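Local structure of glycerate 2-kinase (Pyrococcus horikoshii, 1X3L) at residues Leu324-Glu329 and Val429-Thr434. The protein catalyses the ATP-dependent phosphorylation of D-glycerate to 2-phosphoglycerate, using magnesium as cofactor and accepting several other phosphate donors. Sequence-based numbering, arbitrary orientation.
Sequences LVFGGE and VIAIVT
Phe326 and Val429 sit side by side on one face of an antiparallel strand pair, together with Leu324 and Ala431. The pair lies inside a mixed beta-sheet; strand 322-328 belongs to the MOFRL-family part of the chain. Strand 322-328 is flanked by 285-290 and 427-435, and strand 359-366 follows on the far side of 427-435.

Phe326 and Val429 form a hydrogen-bonded pair and meet through their beta carbons, with CB of Phe326 4.0 Å from CB of Val429. CG of Phe326 is anti to its own carbonyl carbon (chi1 -57°). The ring therefore leans back along its strand, toward Leu324 and Ala431. It presents an edge to the neighbouring strand: Val429 O lies in the ring plane, 3.9 Å from Phe326 CD2. Further along the same edge, Phe326 CE2 comes to 4.4 Å from Ala431 CB. Leu324 and Ala431 make the next hydrogen-bonded pair: Leu324 CB lies 4.2 Å from Ala431 CB. Helix 297-314 covers this face, with Ile304 on Phe326 and Val429, and Ile307 and Ile311 on Leu324.

Val325 and Ile430 point to the opposite face as a non-hydrogen-bonded pair. Val325 CG1 lies 4.2 Å from Val429 O, and Ile430 CG2 lies 4.2 Å from Leu324 O. The two side chains do not meet each other. Ile430 also packs on Leu13 of helix 6-20, so helices pack on both faces of this part of the sheet.

Four backbone hydrogen bonds join the strands, two for each hydrogen-bonded pair. Ala431 N to Leu324 O is nearly straight, at 175°. Val429 N to Phe326 O measures 2.7 Å, with the donor tilted 20° from the carbonyl plane. Val429 O accepts from Phe326 N and also receives a CA-H contact from Val325 CA at 3.5 Å.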
loop_
_atom_site.group_PDB
_atom_site.type_symbol
_atom_site.label_atom_id
_atom_site.label_comp_id
_atom_site.label_asym_id
_atom_site.label_seq_id
_atom_site.Cartn_x
_atom_site.Cartn_y
_atom_site.Cartn_z
ATOM N N LEU A 324 -8.745 11.984 16.564
ATOM C CA LEU A 324 -9.315 10.732 16.080
ATOM C C LEU A 324 -8.727 10.438 14.709
ATOM O O LEU A 324 -8.585 11.335 13.881
ATOM C CB LEU A 324 -10.842 10.825 15.975
ATOM C CG LEU A 324 -11.688 10.755 17.251
ATOM C CD1 LEU A 324 -11.315 11.867 18.199
ATOM C CD2 LEU A 324 -13.150 10.856 16.878
ATOM N N VAL A 325 -8.385 9.176 14.468
ATOM C CA VAL A 325 -7.795 8.791 13.193
ATOM C C VAL A 325 -8.631 7.737 12.476
ATOM O O VAL A 325 -8.988 6.705 13.053
ATOM C CB VAL A 325 -6.354 8.259 13.400
ATOM C CG1 VAL A 325 -5.657 8.079 12.056
ATOM C CG2 VAL A 325 -5.564 9.226 14.284
ATOM N N PHE A 326 -8.944 8.011 11.213
ATOM C CA PHE A 326 -9.733 7.101 10.387
ATOM C C PHE A 326 -8.932 6.801 9.117
ATOM O O PHE A 326 -8.702 7.692 8.300
ATOM C CB PHE A 326 -11.057 7.755 9.968
ATOM C CG PHE A 326 -11.918 8.223 11.115
ATOM C CD1 PHE A 326 -12.979 7.448 11.570
ATOM C CD2 PHE A 326 -11.718 9.477 11.684
ATOM C CE1 PHE A 326 -13.838 7.918 12.570
ATOM C CE2 PHE A 326 -12.568 9.960 12.685
ATOM C CZ PHE A 326 -13.630 9.182 13.127
ATOM N N GLY A 327 -8.511 5.556 8.947
ATOM C CA GLY A 327 -7.752 5.202 7.764
ATOM C C GLY A 327 -8.525 4.259 6.865
ATOM O O GLY A 327 -9.447 3.567 7.316
ATOM N N GLY A 328 -8.149 4.240 5.590
ATOM C CA GLY A 328 -8.794 3.376 4.612
ATOM C C GLY A 328 -8.725 4.025 3.245
ATOM O O GLY A 328 -7.718 4.629 2.888
ATOM N N GLU A 329 -9.797 3.908 2.471
ATOM C CA GLU A 329 -9.838 4.519 1.148
ATOM C C GLU A 329 -11.298 4.641 0.728
ATOM O O GLU A 329 -11.955 3.639 0.444
ATOM C CB GLU A 329 -9.066 3.671 0.128
ATOM C CG GLU A 329 -8.823 4.391 -1.204
ATOM C CD GLU A 329 -7.599 5.317 -1.191
ATOM O OE1 GLU A 329 -7.310 5.948 -0.157
ATOM O OE2 GLU A 329 -6.923 5.425 -2.233
ATOM N N VAL A 429 -7.846 10.193 7.606
ATOM C CA VAL A 429 -8.609 11.355 8.007
ATOM C C VAL A 429 -8.232 11.626 9.455
ATOM O O VAL A 429 -8.320 10.737 10.301
ATOM C CB VAL A 429 -10.133 11.114 7.965
ATOM C CG1 VAL A 429 -10.855 12.393 8.359
ATOM C CG2 VAL A 429 -10.571 10.669 6.567
ATOM N N ILE A 430 -7.794 12.841 9.741
ATOM C CA ILE A 430 -7.442 13.181 11.108
ATOM C C ILE A 430 -8.451 14.210 11.601
ATOM O O ILE A 430 -8.635 15.248 10.964
ATOM C CB ILE A 430 -6.030 13.791 11.194
ATOM C CG1 ILE A 430 -4.995 12.815 10.622
ATOM C CG2 ILE A 430 -5.696 14.118 12.646
ATOM C CD1 ILE A 430 -3.556 13.376 10.613
ATOM N N ALA A 431 -9.124 13.916 12.711
ATOM C CA ALA A 431 -10.094 14.851 13.272
ATOM C C ALA A 431 -9.573 15.346 14.619
ATOM O O ALA A 431 -9.275 14.554 15.515
ATOM C CB ALA A 431 -11.457 14.172 13.444
ATOM N N ILE A 432 -9.458 16.660 14.762
ATOM C CA ILE A 432 -8.948 17.230 15.998
ATOM C C ILE A 432 -9.977 18.110 16.685
ATOM O O ILE A 432 -10.600 18.957 16.050
ATOM C CB ILE A 432 -7.691 18.095 15.734
ATOM C CG1 ILE A 432 -6.634 17.274 14.992
ATOM C CG2 ILE A 432 -7.142 18.628 17.053
ATOM C CD1 ILE A 432 -5.471 18.102 14.478
ATOM N N VAL A 433 -10.172 17.891 17.981
ATOM C CA VAL A 433 -11.084 18.725 18.761
ATOM C C VAL A 433 -10.248 19.215 19.942
ATOM O O VAL A 433 -9.784 18.422 20.757
ATOM C CB VAL A 433 -12.304 17.948 19.279
ATOM C CG1 VAL A 433 -13.256 18.904 19.992
ATOM C CG2 VAL A 433 -13.022 17.262 18.124
ATOM N N THR A 434 -10.037 20.523 20.019
ATOM C CA THR A 434 -9.221 21.080 21.088
ATOM C C THR A 434 -10.030 21.546 22.290
ATOM O O THR A 434 -9.495 21.679 23.387
ATOM C CB THR A 434 -8.381 22.259 20.568
ATOM O OG1 THR A 434 -9.240 23.220 19.944
ATOM C CG2 THR A 434 -7.361 21.774 19.547
#